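Local coordinates for protein beta-mannosidase (PDB 4CVU) that probably hydrolyses terminal beta-linked mannose from the non-reducing ends of oligosaccharides, as a fungal beta-mannosidase of glycoside hydrolase family 2, at residues W200-A205 with Y705-D710; R192-D197 with A394-V399; G719-Y722 with W726-L729; R590-F595 with Q688-G693. One frame throughout, in Å; residues are numbered along the deposited sequence.

Interaction 1 (W200-A205 with Y705-D710); sequences WDWGPA and YWQLND
OD1 of Asp710 accepts from two sides: a water 2.8 Å from it also donates to Trp202 O, at 2.7 Å, and Thr716 supplies a further hydrogen bond. Beside this bridge the amide of Gln707 meets the indole of Trp202, OE1 of Gln707 lying 3.2 Å from CD1 of Trp202. NE2 of Gln707 donates to Asn709 O at 2.8 Å, almost straight and close to the plane of the amide, whereas OE1 accepts only a weak, bent bond from NE1 of its neighbour Trp706. The firm bond at NE2, helped by the weak one at OE1, fixes the turn of the amide, which stands nearly perpendicular (88°) to the indole of Trp202, over one face near its rim, while CD1 of Trp200 occupies the opposite face. CG of Gln707 sits between its backbone N and carbonyl carbon (chi1 57°), and the extended chain beyond carries the amide to Trp202. The two tryptophans also meet: NE1 of Trp202 comes to 3.4 Å from CZ2 of Trp706, at the edge of the latter ring and near its plane, with the rings inclined at 36°. The Trp706–Gln707 peptide is cis and follows strand 702-705. A cis peptide after tryptophan at the end of the last strand is a hallmark of the (beta/alpha)8 barrels of clan GH-A, where it lies beside the active site; here a loop of the galactose-binding-like domain meets it.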
# COMPACT_ATOMS: atom_id res chain seq x y z
N TRP A 200 -14.51 11.83 -14.01
CA TRP A 200 -15.99 11.74 -13.88
C TRP A 200 -16.28 11.53 -12.40
O TRP A 200 -15.36 11.40 -11.56
CB TRP A 200 -16.58 10.64 -14.79
CG TRP A 200 -17.98 10.96 -15.43
CD1 TRP A 200 -19.19 10.59 -14.96
CD2 TRP A 200 -18.23 11.71 -16.64
NE1 TRP A 200 -20.20 11.07 -15.77
CE2 TRP A 200 -19.64 11.77 -16.81
CE3 TRP A 200 -17.43 12.35 -17.57
CZ2 TRP A 200 -20.25 12.42 -17.87
CZ3 TRP A 200 -18.03 13.00 -18.67
CH2 TRP A 200 -19.45 13.02 -18.80
N ASP A 201 -17.57 11.48 -12.06
CA ASP A 201 -17.98 11.33 -10.69
C ASP A 201 -17.84 9.89 -10.16
O ASP A 201 -18.18 9.66 -9.02
CB ASP A 201 -19.41 11.88 -10.42
CG ASP A 201 -20.49 11.25 -11.26
OD1 ASP A 201 -20.25 10.30 -12.04
OD2 ASP A 201 -21.65 11.72 -11.11
N TRP A 202 -17.24 8.99 -10.94
CA TRP A 202 -16.84 7.68 -10.47
C TRP A 202 -15.41 7.32 -10.87
O TRP A 202 -15.05 6.19 -10.71
CB TRP A 202 -17.76 6.55 -10.98
CG TRP A 202 -18.32 6.80 -12.33
CD1 TRP A 202 -19.62 7.15 -12.62
CD2 TRP A 202 -17.62 6.79 -13.56
NE1 TRP A 202 -19.76 7.35 -13.96
CE2 TRP A 202 -18.54 7.13 -14.56
CE3 TRP A 202 -16.28 6.53 -13.93
CZ2 TRP A 202 -18.18 7.22 -15.89
CZ3 TRP A 202 -15.95 6.59 -15.24
CH2 TRP A 202 -16.86 6.93 -16.21
N GLY A 203 -14.64 8.23 -11.42
CA GLY A 203 -13.29 7.87 -11.98
C GLY A 203 -12.33 9.02 -11.99
O GLY A 203 -12.74 10.20 -11.78
N PRO A 204 -11.03 8.71 -12.18
CA PRO A 204 -9.93 9.68 -12.14
C PRO A 204 -9.75 10.39 -13.47
O PRO A 204 -10.45 10.07 -14.49
CB PRO A 204 -8.69 8.78 -11.85
CG PRO A 204 -9.03 7.49 -12.53
CD PRO A 204 -10.55 7.34 -12.42
N ALA A 205 -8.83 11.35 -13.50
CA ALA A 205 -8.60 12.16 -14.67
C ALA A 205 -7.16 12.10 -15.10
O ALA A 205 -6.43 13.09 -14.88
CB ALA A 205 -8.96 13.61 -14.36
N TYR A 705 -29.77 -0.75 -14.48
CA TYR A 705 -29.28 -0.00 -13.33
C TYR A 705 -27.95 0.73 -13.59
O TYR A 705 -27.14 0.35 -14.46
CB TYR A 705 -29.26 -0.88 -12.08
CG TYR A 705 -28.18 -1.98 -11.98
CD1 TYR A 705 -26.85 -1.67 -11.74
CD2 TYR A 705 -28.52 -3.33 -12.06
CE1 TYR A 705 -25.89 -2.68 -11.59
CE2 TYR A 705 -27.57 -4.34 -11.91
CZ TYR A 705 -26.26 -4.01 -11.68
OH TYR A 705 -25.30 -5.00 -11.54
N TRP A 706 -27.77 1.81 -12.84
CA TRP A 706 -26.52 2.58 -12.86
C TRP A 706 -25.71 2.15 -11.63
O TRP A 706 -26.14 2.42 -10.51
CB TRP A 706 -26.80 4.11 -12.84
CG TRP A 706 -25.50 4.79 -13.05
CD1 TRP A 706 -24.60 5.10 -12.10
CD2 TRP A 706 -24.85 5.05 -14.30
NE1 TRP A 706 -23.45 5.58 -12.64
CE2 TRP A 706 -23.58 5.57 -14.01
CE3 TRP A 706 -25.25 4.95 -15.63
CZ2 TRP A 706 -22.71 5.96 -14.98
CZ3 TRP A 706 -24.37 5.33 -16.62
CH2 TRP A 706 -23.10 5.83 -16.29
N GLN A 707 -24.54 1.51 -11.76
CA GLN A 707 -23.82 1.20 -12.97
C GLN A 707 -23.27 -0.21 -12.77
O GLN A 707 -23.24 -0.71 -11.64
CB GLN A 707 -22.64 2.17 -13.17
CG GLN A 707 -21.65 2.19 -12.02
CD GLN A 707 -20.74 3.40 -11.99
OE1 GLN A 707 -21.16 4.49 -11.63
NE2 GLN A 707 -19.46 3.21 -12.33
N LEU A 708 -22.91 -0.87 -13.86
CA LEU A 708 -22.49 -2.25 -13.74
C LEU A 708 -21.21 -2.27 -12.96
O LEU A 708 -21.07 -3.04 -12.00
CB LEU A 708 -22.27 -2.89 -15.12
CG LEU A 708 -21.50 -4.24 -15.14
CD1 LEU A 708 -22.34 -5.35 -14.58
CD2 LEU A 708 -21.13 -4.61 -16.53
N ASN A 709 -20.25 -1.45 -13.39
CA ASN A 709 -18.84 -1.72 -13.10
C ASN A 709 -18.02 -0.50 -12.71
O ASN A 709 -18.46 0.64 -12.93
CB ASN A 709 -18.21 -2.44 -14.29
CG ASN A 709 -18.13 -1.55 -15.52
OD1 ASN A 709 -19.14 -0.97 -15.94
ND2 ASN A 709 -16.95 -1.44 -16.12
N ASP A 710 -16.80 -0.74 -12.17
CA ASP A 710 -15.90 0.31 -11.66
C ASP A 710 -14.64 0.46 -12.52
O ASP A 710 -14.10 -0.53 -13.00
CB ASP A 710 -15.39 0.01 -10.23
CG ASP A 710 -16.30 0.54 -9.14
OD1 ASP A 710 -16.86 1.65 -9.27
OD2 ASP A 710 -16.45 -0.16 -8.10
O HOH W 1 -15.39 3.47 -10.77

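Interaction 2 (R192-D197 with A394-V399); sequences RKEQND and AFWPRV
Glu194 and Trp396 come together at about a right angle, the carboxylate meeting the nitrogen edge of the indole. The two planes are turned 37° against each other, yet OE2 of Glu194 stays close to the ring plane and receives the indole N-H: NE1 of Trp396 lies 2.6 Å from OE2, on its syn lone pair, with an angle of 151° at the hydrogen. Glu194 gets there fully stretched, CG anti to the backbone N (chi1 167°) and the chain extended beyond it. Its other oxygen faces its own segment, where OE1 of Glu194 lies 2.6 Å from OD1 of Asp197. The far oxygen of that aspartate, OD2, is bridged to NZ of Lys193 at 2.6 Å through its anti lone pair, and the lysine has a second acidic partner in Asp113. A water adds a link between the segments, donating to Ala394 O at 2.7 Å and weakly to OD1 of Asp197. Asp197 N bonds to Glu194 O, where the chain enters a short 3-10 segment. Residues 192-197 belong to the galactose-binding-like region, whereas 394-399 link strand 380-389 to helix 401-413. Two carboxyl groups so close in a buried place suggest that one of them holds a proton and shares it, while the lysine and the indole N-H probably ease the remaining negative charge.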
# COMPACT_ATOMS: atom_id res chain seq x y z
N ARG A 192 -12.14 15.56 -29.46
CA ARG A 192 -12.68 14.24 -29.71
C ARG A 192 -11.79 13.18 -29.05
O ARG A 192 -10.97 12.51 -29.70
CB ARG A 192 -12.82 14.01 -31.22
CG ARG A 192 -13.69 15.02 -31.90
CD ARG A 192 -15.03 15.17 -31.24
NE ARG A 192 -15.61 13.85 -30.98
CZ ARG A 192 -16.37 13.53 -29.94
NH1 ARG A 192 -16.70 14.42 -29.00
NH2 ARG A 192 -16.85 12.29 -29.83
N LYS A 193 -11.99 13.06 -27.73
CA LYS A 193 -11.26 12.16 -26.83
C LYS A 193 -12.30 11.73 -25.81
O LYS A 193 -13.29 12.45 -25.50
CB LYS A 193 -10.05 12.87 -26.16
CG LYS A 193 -9.21 12.02 -25.18
CD LYS A 193 -7.86 12.66 -24.87
CE LYS A 193 -7.04 11.96 -23.76
NZ LYS A 193 -7.26 10.49 -23.71
N GLU A 194 -12.09 10.53 -25.30
CA GLU A 194 -12.98 9.88 -24.34
C GLU A 194 -13.16 10.86 -23.22
O GLU A 194 -12.24 11.29 -22.58
CB GLU A 194 -12.34 8.54 -23.90
CG GLU A 194 -12.95 7.85 -22.70
CD GLU A 194 -12.39 6.45 -22.42
OE1 GLU A 194 -11.28 6.38 -21.93
OE2 GLU A 194 -13.03 5.45 -22.66
N GLN A 195 -14.40 11.27 -23.01
CA GLN A 195 -14.65 12.34 -22.13
C GLN A 195 -14.31 12.08 -20.67
O GLN A 195 -13.90 12.99 -20.00
CB GLN A 195 -16.09 12.85 -22.30
CG GLN A 195 -16.40 13.28 -23.70
CD GLN A 195 -15.97 14.69 -24.07
OE1 GLN A 195 -16.70 15.67 -23.89
NE2 GLN A 195 -14.77 14.80 -24.66
N ASN A 196 -14.47 10.86 -20.18
CA ASN A 196 -14.16 10.53 -18.85
C ASN A 196 -12.69 10.58 -18.51
O ASN A 196 -12.34 10.57 -17.38
CB ASN A 196 -14.79 9.25 -18.37
CG ASN A 196 -14.24 8.05 -19.03
OD1 ASN A 196 -14.65 7.68 -20.10
ND2 ASN A 196 -13.25 7.46 -18.39
N ASP A 197 -11.86 10.72 -19.52
CA ASP A 197 -10.41 10.85 -19.34
C ASP A 197 -10.00 12.13 -18.61
O ASP A 197 -8.90 12.23 -18.12
CB ASP A 197 -9.76 10.80 -20.69
CG ASP A 197 -9.77 9.47 -21.31
OD1 ASP A 197 -10.38 8.54 -20.77
OD2 ASP A 197 -9.11 9.32 -22.36
N ALA A 394 -8.89 3.08 -16.79
CA ALA A 394 -8.57 4.40 -17.30
C ALA A 394 -7.61 4.30 -18.51
O ALA A 394 -7.44 5.28 -19.25
CB ALA A 394 -8.02 5.29 -16.20
N PHE A 395 -6.98 3.14 -18.69
CA PHE A 395 -6.05 2.91 -19.78
C PHE A 395 -6.50 1.72 -20.63
O PHE A 395 -6.26 0.55 -20.33
CB PHE A 395 -4.65 2.70 -19.22
CG PHE A 395 -4.28 3.71 -18.18
CD1 PHE A 395 -3.92 5.01 -18.54
CD2 PHE A 395 -4.34 3.41 -16.87
CE1 PHE A 395 -3.60 5.95 -17.58
CE2 PHE A 395 -4.05 4.34 -15.90
CZ PHE A 395 -3.68 5.62 -16.25
N TRP A 396 -7.17 2.03 -21.72
CA TRP A 396 -7.81 1.02 -22.56
C TRP A 396 -6.83 -0.04 -23.06
O TRP A 396 -7.16 -1.21 -23.07
CB TRP A 396 -8.56 1.67 -23.73
CG TRP A 396 -10.02 1.99 -23.39
CD1 TRP A 396 -10.53 3.21 -23.07
CD2 TRP A 396 -11.08 1.06 -23.29
NE1 TRP A 396 -11.89 3.10 -22.79
CE2 TRP A 396 -12.25 1.78 -22.93
CE3 TRP A 396 -11.19 -0.31 -23.50
CZ2 TRP A 396 -13.46 1.18 -22.78
CZ3 TRP A 396 -12.38 -0.91 -23.35
CH2 TRP A 396 -13.54 -0.16 -23.01
N PRO A 397 -5.60 0.36 -23.40
CA PRO A 397 -4.69 -0.69 -23.84
C PRO A 397 -4.50 -1.89 -22.90
O PRO A 397 -4.22 -2.99 -23.38
CB PRO A 397 -3.38 0.05 -24.05
CG PRO A 397 -3.81 1.42 -24.44
CD PRO A 397 -4.98 1.68 -23.53
N ARG A 398 -4.63 -1.72 -21.58
CA ARG A 398 -4.37 -2.86 -20.70
C ARG A 398 -5.62 -3.69 -20.44
O ARG A 398 -5.58 -4.67 -19.70
CB ARG A 398 -3.69 -2.40 -19.38
CG ARG A 398 -4.51 -1.50 -18.48
CD ARG A 398 -3.67 -1.20 -17.22
NE ARG A 398 -4.34 -0.28 -16.33
CZ ARG A 398 -3.89 0.02 -15.11
NH1 ARG A 398 -2.73 -0.46 -14.69
NH2 ARG A 398 -4.57 0.84 -14.33
N VAL A 399 -6.75 -3.30 -21.05
CA VAL A 399 -7.92 -4.09 -20.93
C VAL A 399 -7.83 -5.36 -21.74
O VAL A 399 -7.76 -5.31 -22.96
CB VAL A 399 -9.15 -3.31 -21.36
CG1 VAL A 399 -10.35 -4.22 -21.36
CG2 VAL A 399 -9.33 -2.15 -20.45
O HOH W 2 -8.64 7.62 -18.81

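Interaction 3 (G719-Y722 with W726-L729); sequences GLEY and WKVL
Gly719 and Lys727 join the two arms of this hairpin-like turn by one backbone bond, Lys727 N to Gly719 O at 3.1 Å and nearly straight (167°), beside a single beta bridge that pairs Leu720 with Trp726. Leu720 and Trp726 run side by side in the same direction, each with CG anti to its carbonyl carbon (chi1 -51° for the leucine), which sends methyl CD2 of Leu720 over the five-membered ring of the indole, 3.7 Å from its centroid, in a CH-pi contact. CD2 of Leu729 closes against CA of Gly719 at 3.7 Å, while OE2 of Glu721 rests on CG of Lys727 at 3.5 Å. A water donates to OE2 of Glu721 and to Trp726 O, tying the arms a second time. In the next shell, Ser410 bonds to NE1 of Trp726 and Phe898, from the C-terminal Ig-like region, stacks on its ring. OE1 of Glu721 is held by Thr605 and Ser602, NZ of Lys727 by Ser599. Glu721 and Lys727 cross at a slant and touch through carboxylate oxygen and aliphatic chain; their charged atoms, OE2 and NZ, are 5.5 Å apart, so any mutual attraction is probably modest.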
# COMPACT_ATOMS: atom_id res chain seq x y z
N GLY A 719 -21.84 -2.25 -9.20
CA GLY A 719 -22.15 -3.51 -8.59
C GLY A 719 -20.91 -4.43 -8.65
O GLY A 719 -20.80 -5.32 -7.87
N LEU A 720 -20.04 -4.19 -9.59
CA LEU A 720 -18.79 -5.00 -9.77
C LEU A 720 -17.62 -4.06 -9.60
O LEU A 720 -17.52 -3.05 -10.29
CB LEU A 720 -18.74 -5.62 -11.14
CG LEU A 720 -19.95 -6.43 -11.65
CD1 LEU A 720 -19.67 -6.89 -13.07
CD2 LEU A 720 -20.33 -7.60 -10.77
N GLU A 721 -16.70 -4.45 -8.72
CA GLU A 721 -15.59 -3.63 -8.32
C GLU A 721 -14.47 -3.83 -9.38
O GLU A 721 -14.62 -4.68 -10.29
CB GLU A 721 -15.18 -3.98 -6.85
CG GLU A 721 -16.28 -3.74 -5.80
CD GLU A 721 -15.97 -4.34 -4.42
OE1 GLU A 721 -14.83 -4.79 -4.18
OE2 GLU A 721 -16.86 -4.32 -3.54
N TYR A 722 -13.44 -3.00 -9.30
CA TYR A 722 -12.46 -2.86 -10.34
C TYR A 722 -11.94 -4.21 -10.82
O TYR A 722 -11.78 -4.42 -12.04
CB TYR A 722 -11.32 -1.93 -9.90
CG TYR A 722 -10.15 -1.80 -10.87
CD1 TYR A 722 -10.27 -1.17 -12.13
CD2 TYR A 722 -8.90 -2.31 -10.54
CE1 TYR A 722 -9.20 -1.08 -12.99
CE2 TYR A 722 -7.83 -2.22 -11.39
CZ TYR A 722 -7.97 -1.58 -12.63
OH TYR A 722 -6.85 -1.49 -13.45
N TRP A 726 -17.80 -9.03 -6.76
CA TRP A 726 -19.21 -8.69 -6.54
C TRP A 726 -19.45 -7.99 -5.20
O TRP A 726 -19.09 -8.48 -4.16
CB TRP A 726 -20.01 -9.96 -6.61
CG TRP A 726 -20.17 -10.51 -7.97
CD1 TRP A 726 -19.28 -10.46 -8.96
CD2 TRP A 726 -21.33 -11.15 -8.51
NE1 TRP A 726 -19.77 -11.06 -10.10
CE2 TRP A 726 -21.03 -11.50 -9.84
CE3 TRP A 726 -22.56 -11.52 -7.98
CZ2 TRP A 726 -21.94 -12.14 -10.67
CZ3 TRP A 726 -23.46 -12.18 -8.79
CH2 TRP A 726 -23.15 -12.45 -10.14
N LYS A 727 -20.13 -6.85 -5.26
CA LYS A 727 -20.77 -6.26 -4.11
C LYS A 727 -21.97 -7.12 -3.77
O LYS A 727 -22.19 -8.17 -4.38
CB LYS A 727 -21.23 -4.82 -4.41
CG LYS A 727 -20.10 -3.85 -4.74
CD LYS A 727 -20.55 -2.40 -4.60
CE LYS A 727 -19.44 -1.44 -5.05
NZ LYS A 727 -19.78 0.01 -5.12
N VAL A 728 -22.75 -6.66 -2.78
CA VAL A 728 -24.02 -7.25 -2.44
C VAL A 728 -25.01 -7.06 -3.61
O VAL A 728 -25.78 -7.96 -3.88
CB VAL A 728 -24.62 -6.70 -1.14
CG1 VAL A 728 -25.98 -7.30 -0.83
CG2 VAL A 728 -23.69 -6.98 0.03
N LEU A 729 -24.95 -5.91 -4.30
CA LEU A 729 -25.92 -5.57 -5.36
C LEU A 729 -26.18 -6.65 -6.44
O LEU A 729 -27.31 -7.01 -6.71
CB LEU A 729 -25.52 -4.28 -6.05
CG LEU A 729 -26.31 -3.90 -7.31
CD1 LEU A 729 -27.80 -3.73 -7.01
CD2 LEU A 729 -25.70 -2.61 -7.81
O HOH W 3 -17.69 -6.62 -2.44

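Interaction 4 (R590-F595 with Q688-G693); sequences RFANEF and QFYRRG
The ring of Tyr690 carries Ala592 on one face and turns an edge to Phe595. Methyl CB of Ala592 stands over the middle of the tyrosine ring, 3.6 Å from its centroid and only 8° off the ring normal, a well-centred CH-pi contact. The edge of Tyr690, led by CE2, is directed at the face of Phe595: CE2 lies over the centre of that ring, 3.7 Å from CE1 of Phe595. The ring centroids are 5.0 Å apart and the planes meet at 62°, giving an edge-to-face pair. The two side chains run past one another from opposite ends. Phe595 places its ring with CG between the backbone N and the carbonyl carbon (chi1 56°), which brings its face up to the tyrosine. The hydroxyl of Tyr690 passes beside the root of Phe595, 4.1 Å from its CB, to polar partners: a water donates both to OH of Tyr690 and to Glu594 O, and Glu686 of the same helix bonds to the hydroxyl. An otherwise apolar contact thus has its one polar end satisfied. Tyr690 comes from the C-terminal part of helix 664-692 and also touches Tyr383 of strand 380-389. Ala592 and Phe595 lie on strand 592-595, whose backbone bonds to residues of 702-705 through Ala592. The long helix comes between these two strands in the sequence, as in the beta-alpha-beta crossovers of a (beta/alpha)8 barrel, and packs on the sheet through this tyrosine.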
# COMPACT_ATOMS: atom_id res chain seq x y z
N ARG A 590 -41.65 4.27 -19.35
CA ARG A 590 -41.72 3.14 -20.28
C ARG A 590 -40.47 2.21 -20.17
O ARG A 590 -40.45 1.07 -20.68
CB ARG A 590 -41.77 3.68 -21.71
CG ARG A 590 -42.86 4.70 -22.04
CD ARG A 590 -44.27 4.11 -22.10
NE ARG A 590 -45.19 5.15 -22.57
CZ ARG A 590 -46.51 5.12 -22.51
NH1 ARG A 590 -47.16 4.08 -21.99
NH2 ARG A 590 -47.21 6.16 -22.97
N PHE A 591 -39.44 2.70 -19.50
CA PHE A 591 -38.13 2.00 -19.49
C PHE A 591 -37.26 2.78 -18.55
O PHE A 591 -37.27 4.01 -18.58
CB PHE A 591 -37.53 2.06 -20.91
CG PHE A 591 -36.32 1.16 -21.14
CD1 PHE A 591 -35.08 1.48 -20.62
CD2 PHE A 591 -36.42 0.02 -21.94
CE1 PHE A 591 -33.98 0.66 -20.85
CE2 PHE A 591 -35.32 -0.80 -22.18
CZ PHE A 591 -34.10 -0.46 -21.63
N ALA A 592 -36.46 2.09 -17.73
CA ALA A 592 -35.63 2.76 -16.76
C ALA A 592 -34.20 2.49 -17.20
O ALA A 592 -33.75 1.37 -17.09
CB ALA A 592 -35.89 2.18 -15.38
N ASN A 593 -33.54 3.49 -17.77
CA ASN A 593 -32.21 3.31 -18.35
C ASN A 593 -31.06 3.65 -17.43
O ASN A 593 -29.89 3.33 -17.74
CB ASN A 593 -32.10 4.10 -19.67
CG ASN A 593 -31.83 5.57 -19.47
OD1 ASN A 593 -32.39 6.20 -18.60
ND2 ASN A 593 -30.98 6.14 -20.32
N GLU A 594 -31.40 4.30 -16.31
CA GLU A 594 -30.45 4.78 -15.27
C GLU A 594 -31.11 4.92 -13.91
O GLU A 594 -32.13 5.61 -13.77
CB GLU A 594 -29.92 6.19 -15.58
CG GLU A 594 -29.01 6.33 -16.76
CD GLU A 594 -28.23 7.64 -16.79
OE1 GLU A 594 -27.90 8.18 -15.71
OE2 GLU A 594 -27.85 8.12 -17.90
N PHE A 595 -30.48 4.33 -12.90
CA PHE A 595 -30.88 4.57 -11.50
C PHE A 595 -29.86 4.02 -10.54
O PHE A 595 -29.22 2.99 -10.81
CB PHE A 595 -32.27 3.98 -11.21
CG PHE A 595 -32.39 2.51 -11.51
CD1 PHE A 595 -32.66 2.07 -12.82
CD2 PHE A 595 -32.28 1.57 -10.50
CE1 PHE A 595 -32.79 0.71 -13.09
CE2 PHE A 595 -32.39 0.21 -10.77
CZ PHE A 595 -32.67 -0.21 -12.06
N GLN A 688 -38.03 -4.29 -8.92
CA GLN A 688 -39.30 -5.00 -8.82
C GLN A 688 -40.47 -4.06 -9.18
O GLN A 688 -41.45 -4.47 -9.75
CB GLN A 688 -39.50 -5.60 -7.44
CG GLN A 688 -39.67 -4.61 -6.29
CD GLN A 688 -39.88 -5.29 -4.94
OE1 GLN A 688 -39.26 -6.32 -4.63
NE2 GLN A 688 -40.78 -4.72 -4.14
N PHE A 689 -40.32 -2.78 -8.85
CA PHE A 689 -41.35 -1.77 -9.22
C PHE A 689 -41.38 -1.50 -10.74
O PHE A 689 -42.44 -1.42 -11.35
CB PHE A 689 -41.09 -0.48 -8.43
CG PHE A 689 -41.83 0.70 -8.94
CD1 PHE A 689 -43.09 1.00 -8.46
CD2 PHE A 689 -41.27 1.52 -9.89
CE1 PHE A 689 -43.77 2.09 -8.92
CE2 PHE A 689 -41.96 2.61 -10.39
CZ PHE A 689 -43.21 2.89 -9.90
N TYR A 690 -40.20 -1.39 -11.35
CA TYR A 690 -40.12 -1.24 -12.81
C TYR A 690 -40.70 -2.47 -13.54
O TYR A 690 -41.48 -2.33 -14.49
CB TYR A 690 -38.68 -0.99 -13.29
CG TYR A 690 -38.05 0.29 -12.78
CD1 TYR A 690 -38.79 1.48 -12.70
CD2 TYR A 690 -36.72 0.30 -12.30
CE1 TYR A 690 -38.22 2.63 -12.18
CE2 TYR A 690 -36.16 1.45 -11.78
CZ TYR A 690 -36.90 2.61 -11.72
OH TYR A 690 -36.32 3.79 -11.20
N ARG A 691 -40.33 -3.67 -13.07
CA ARG A 691 -40.80 -4.89 -13.70
C ARG A 691 -42.30 -5.13 -13.62
O ARG A 691 -42.88 -5.56 -14.58
CB ARG A 691 -40.13 -6.08 -13.12
CG ARG A 691 -38.67 -6.14 -13.54
CD ARG A 691 -38.14 -7.51 -13.19
NE ARG A 691 -38.73 -8.58 -14.00
CZ ARG A 691 -38.31 -9.85 -13.95
NH1 ARG A 691 -37.30 -10.18 -13.14
NH2 ARG A 691 -38.86 -10.77 -14.73
N ARG A 692 -42.86 -4.95 -12.44
CA ARG A 692 -44.34 -4.97 -12.26
C ARG A 692 -45.07 -4.02 -13.22
O ARG A 692 -46.23 -4.26 -13.63
CB ARG A 692 -44.68 -4.60 -10.81
CG ARG A 692 -46.18 -4.61 -10.52
CD ARG A 692 -46.55 -4.18 -9.12
NE ARG A 692 -46.22 -2.78 -8.89
CZ ARG A 692 -46.40 -2.15 -7.73
NH1 ARG A 692 -46.93 -2.78 -6.68
NH2 ARG A 692 -46.03 -0.87 -7.61
N GLY A 693 -44.44 -2.89 -13.51
CA GLY A 693 -44.98 -1.93 -14.46
C GLY A 693 -45.24 -2.48 -15.86
O GLY A 693 -45.97 -1.87 -16.61
O HOH W 4 -35.29 5.13 -13.62

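All four contacts are buried around the barrel strands 380-389, 592-595 and 702-705. Interaction 1 has its centre about 12 to 13 Å from those of interactions 2 and 3 and touches both, whereas interactions 2 and 4, about 30 Å apart between centres, do not meet. Backbone bonds tie Leu708 to the 719-722 segment, and Trp706 to Phe595, so interaction 1 also reaches interaction 4, which is nested within its chain loop. Interactions 1 and 2 cross along the sequence; interaction 3 comes last. Interactions 1 and 2 join the galactose-binding-like region to loops after strands 702-705 and 380-389, while interactions 3 and 4 lie within the barrel part, before helix 729-736 and at helix 664-692.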